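Local coordinates for protein eukaryotic translation initiation factor 4 gamma 5 (Trypanosoma cruzi, PDB 6OZU) that probably acts as a scaffold in translation initiation, its helical MIF4G domain being of the kind that binds the RNA helicase eIF4A in related eIF4G proteins, at residues G187-F190 with E196-P199; E207-H212 with L220-V225. All coordinates share one frame; numbering follows the deposited sequence.

Contact 1: residues G187-F190 with E196-P199; sequences GKSF and EFVP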
# COMPACT_ATOMS: atom_id res chain seq x y z
N GLY A 187 -4.54 8.35 7.43
CA GLY A 187 -5.04 9.65 7.84
C GLY A 187 -4.91 10.00 9.31
O GLY A 187 -5.21 11.14 9.70
N LYS A 188 -4.46 9.03 10.13
CA LYS A 188 -4.38 9.22 11.57
C LYS A 188 -3.23 8.43 12.16
O LYS A 188 -3.02 7.30 11.74
CB LYS A 188 -5.72 8.77 12.20
CG LYS A 188 -6.06 9.42 13.50
CD LYS A 188 -7.27 8.81 14.09
CE LYS A 188 -7.57 9.37 15.44
NZ LYS A 188 -8.92 8.98 15.91
N SER A 189 -2.54 9.01 13.19
CA SER A 189 -1.38 8.43 13.90
C SER A 189 -0.74 9.39 14.94
O SER A 189 -0.56 10.59 14.64
CB SER A 189 -0.28 8.03 12.92
OG SER A 189 0.76 7.30 13.53
N PHE A 190 -0.29 8.84 16.09
CA PHE A 190 0.46 9.57 17.13
C PHE A 190 1.95 9.16 17.13
O PHE A 190 2.76 9.83 17.78
CB PHE A 190 -0.16 9.41 18.55
CG PHE A 190 -0.34 7.99 19.03
CD1 PHE A 190 -1.49 7.28 18.73
CD2 PHE A 190 0.64 7.37 19.79
CE1 PHE A 190 -1.65 5.96 19.16
CE2 PHE A 190 0.49 6.05 20.22
CZ PHE A 190 -0.66 5.36 19.91
N GLU A 196 5.12 12.51 10.06
CA GLU A 196 5.41 12.81 8.68
C GLU A 196 4.40 12.22 7.69
O GLU A 196 4.15 12.87 6.68
CB GLU A 196 6.85 12.42 8.30
N PHE A 197 3.84 11.02 7.94
CA PHE A 197 2.96 10.43 6.93
C PHE A 197 1.52 11.01 6.90
O PHE A 197 0.90 11.01 5.84
CB PHE A 197 2.96 8.88 6.95
CG PHE A 197 2.33 8.13 8.11
CD1 PHE A 197 0.95 8.09 8.27
CD2 PHE A 197 3.11 7.34 8.94
CE1 PHE A 197 0.37 7.37 9.31
CE2 PHE A 197 2.53 6.61 9.98
CZ PHE A 197 1.16 6.61 10.14
N VAL A 198 1.00 11.48 8.03
CA VAL A 198 -0.35 12.07 8.12
C VAL A 198 -0.39 13.40 7.29
O VAL A 198 -1.25 13.49 6.41
CB VAL A 198 -0.84 12.17 9.58
CG1 VAL A 198 -2.06 13.08 9.71
CG2 VAL A 198 -1.13 10.79 10.12
N PRO A 199 0.62 14.32 7.36
CA PRO A 199 0.61 15.49 6.46
C PRO A 199 0.83 15.14 4.99
O PRO A 199 0.34 15.88 4.13
CB PRO A 199 1.75 16.36 7.00
CG PRO A 199 1.91 15.91 8.42
CD PRO A 199 1.72 14.44 8.34
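Phe197 meets Ser189 because a chi1 of 69° tucks its CG between its own backbone N and C, which swings the ring off its helix and over to the loop 187-190. The neighbouring Val198 has CG1 anti to its own N (chi1 166°) and CG2 anti to its carbonyl carbon, and both methyls reach the loop backbone. CZ of Phe197 approaches CB of Ser189 to 3.4 Å, the serine lying oblique to the ring, while Lys188 O stands further off beyond the rim, close to level with the ring. Val198 CG1 lies 3.7 Å from Gly187 O, and Val198 CG2 packs 3.8 Å from Lys188 C. A small serine suits this place: its CB rests against the aromatic ring while OG, though also beside CZ, hydrogen-bonds Ser191 OG. Gly187, with no side chain, brings its CA within 5.3 Å of Val198 CA. The CB of Lys188 points away from helix 194-208, and its NZ makes a weak hydrogen bond to Asn231 of helix 215-235. The contact thus packs the loop that leaves helix 173-186 against the first turns of helix 194-208, and Val198 also touches Ile228 and Trp232 of helix 215-235.

Contact 2: residues E207-H212 with L220-V225; sequences ELMHMH and LLLNTV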
# COMPACT_ATOMS: atom_id res chain seq x y z
N GLU A 207 -4.22 17.37 -3.68
CA GLU A 207 -3.92 17.25 -5.11
C GLU A 207 -5.11 16.76 -5.91
O GLU A 207 -5.42 17.34 -6.95
CB GLU A 207 -2.72 16.35 -5.36
CG GLU A 207 -1.42 17.11 -5.30
CD GLU A 207 -0.18 16.28 -5.58
OE1 GLU A 207 0.40 16.42 -6.69
OE2 GLU A 207 0.22 15.51 -4.68
N LEU A 208 -5.81 15.72 -5.43
CA LEU A 208 -7.02 15.19 -6.06
C LEU A 208 -8.11 16.28 -6.15
O LEU A 208 -8.94 16.25 -7.05
CB LEU A 208 -7.55 13.98 -5.27
CG LEU A 208 -6.66 12.75 -5.23
CD1 LEU A 208 -7.00 11.90 -4.04
CD2 LEU A 208 -6.73 11.95 -6.51
N MET A 209 -8.08 17.25 -5.23
CA MET A 209 -9.01 18.37 -5.20
C MET A 209 -8.80 19.35 -6.34
O MET A 209 -9.67 20.17 -6.62
CB MET A 209 -8.83 19.10 -3.90
CG MET A 209 -9.59 18.51 -2.83
SD MET A 209 -10.00 19.82 -1.78
CE MET A 209 -11.02 20.83 -2.93
N HIS A 210 -7.61 19.30 -6.95
CA HIS A 210 -7.28 20.17 -8.08
C HIS A 210 -7.24 19.31 -9.35
O HIS A 210 -6.33 19.43 -10.17
CB HIS A 210 -6.01 20.98 -7.78
CG HIS A 210 -6.20 21.94 -6.64
ND1 HIS A 210 -5.77 21.63 -5.35
CD2 HIS A 210 -6.84 23.14 -6.60
CE1 HIS A 210 -6.13 22.66 -4.59
NE2 HIS A 210 -6.78 23.59 -5.29
N MET A 211 -8.24 18.40 -9.46
CA MET A 211 -8.48 17.47 -10.57
C MET A 211 -9.94 17.52 -11.01
O MET A 211 -10.50 16.53 -11.50
CB MET A 211 -8.04 16.05 -10.20
CG MET A 211 -6.55 15.89 -10.23
SD MET A 211 -6.04 14.22 -9.76
CE MET A 211 -4.30 14.49 -9.56
N HIS A 212 -10.54 18.71 -10.85
CA HIS A 212 -11.90 19.13 -11.18
C HIS A 212 -12.99 18.24 -10.56
O HIS A 212 -13.84 17.71 -11.29
CB HIS A 212 -12.06 19.30 -12.70
CG HIS A 212 -11.02 20.22 -13.27
ND1 HIS A 212 -11.14 21.60 -13.19
CD2 HIS A 212 -9.82 19.92 -13.83
CE1 HIS A 212 -10.04 22.09 -13.74
NE2 HIS A 212 -9.22 21.12 -14.14
N LEU A 220 -16.46 15.19 -0.30
CA LEU A 220 -15.71 14.03 0.17
C LEU A 220 -14.28 14.39 0.54
O LEU A 220 -13.87 14.11 1.67
CB LEU A 220 -15.72 12.90 -0.87
CG LEU A 220 -15.00 11.61 -0.45
CD1 LEU A 220 -15.95 10.52 -0.21
CD2 LEU A 220 -14.02 11.20 -1.48
N LEU A 221 -13.53 15.01 -0.39
CA LEU A 221 -12.12 15.38 -0.18
C LEU A 221 -11.93 16.47 0.88
O LEU A 221 -11.00 16.36 1.69
CB LEU A 221 -11.47 15.76 -1.49
CG LEU A 221 -11.40 14.64 -2.54
CD1 LEU A 221 -11.17 15.21 -3.93
CD2 LEU A 221 -10.36 13.56 -2.15
N LEU A 222 -12.83 17.48 0.91
CA LEU A 222 -12.77 18.56 1.90
C LEU A 222 -13.13 18.10 3.30
O LEU A 222 -12.48 18.55 4.24
CB LEU A 222 -13.61 19.78 1.50
CG LEU A 222 -13.07 20.59 0.31
CD1 LEU A 222 -14.05 21.63 -0.11
CD2 LEU A 222 -11.76 21.25 0.65
N ASN A 223 -14.17 17.24 3.45
CA ASN A 223 -14.57 16.73 4.76
C ASN A 223 -13.51 15.78 5.33
O ASN A 223 -13.27 15.81 6.54
CB ASN A 223 -15.94 16.06 4.73
CG ASN A 223 -16.66 16.11 6.05
OD1 ASN A 223 -17.41 15.21 6.42
ND2 ASN A 223 -16.43 17.15 6.81
N THR A 224 -12.85 14.99 4.45
CA THR A 224 -11.79 14.04 4.80
C THR A 224 -10.55 14.80 5.34
O THR A 224 -10.08 14.50 6.45
CB THR A 224 -11.51 13.07 3.64
OG1 THR A 224 -12.69 12.32 3.38
CG2 THR A 224 -10.40 12.13 3.94
N VAL A 225 -10.07 15.81 4.58
CA VAL A 225 -8.95 16.67 5.00
C VAL A 225 -9.30 17.37 6.32
O VAL A 225 -8.47 17.42 7.22
CB VAL A 225 -8.51 17.66 3.87
CG1 VAL A 225 -7.73 18.87 4.37
CG2 VAL A 225 -7.80 16.94 2.73
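In this all-helical MIF4G domain, a HEAT-like fold of stacked antiparallel helices, Leu208, late in helix 194-208, and Met209 just after it pack against Leu221 and Leu222 of helix 215-235, across the turn that joins the two helices. The contact is purely apolar. Leu221 is its buried centre: pointing at the other segment, it meets both Leu208 and Met209. Its CB lies 3.6 Å from Met209 CG, and the two side chains run past each other in opposite directions. The same Met209 CG is 3.8 Å from Leu221 CD1, so the methionine lies along the leucine from its CB to one of its methyls. That branch of Leu221, CD1, also touches CB of Leu208 at 4.1 Å, whereas the other, CD2, faces Leu208 CD1 at 4.2 Å; these two leucines cross at about a right angle. Branched, wholly apolar leucine suits such a buried position, where one side chain meets two neighbours at once. Leu208 has a second face of contacts, on Leu157 and Glu158 of helix 150-162, so it lies between two helices.

From Leu208 to Met211 the chain makes a type I beta turn, and Met209 occupies its second position. Met211 N reaches back to Leu208 O (3.3 Å, a weak bond) to close the turn, and His210 N to Glu207 O (2.9 Å) ties the residue before. Leu208 O also accepts a bond from Tyr162 OH of helix 150-162. At the more exposed border, flexible Met209 follows the leucine surface: bent at chi2 (-149°) and chi3 (62°), its chain crosses Leu222 at about a right angle. This sets Met209 SD 3.3 Å from Leu222 CD2, and Met209 CE lies 3.7 Å from Leu222 CD2 as well.

Helix 194-208 serves both contacts: contact 1 uses residues near its start and contact 2 its last turn and the loop beyond. The two come in series along the chain, their centres about 17 Å apart and their nearest atoms about 7 Å apart, without touching. Helix 215-235 is their common neighbour. Contact 2 joins the antiparallel helices near their connection, and Val225, at the far end of segment 220-225, packs on Arg202, Leu205 and Glu206 in the second half of helix 194-208. Towards the other end Val198, which also packs on the loop in contact 1, touches Ile228 and Trp232. The structure identifies neither contact as a binding site.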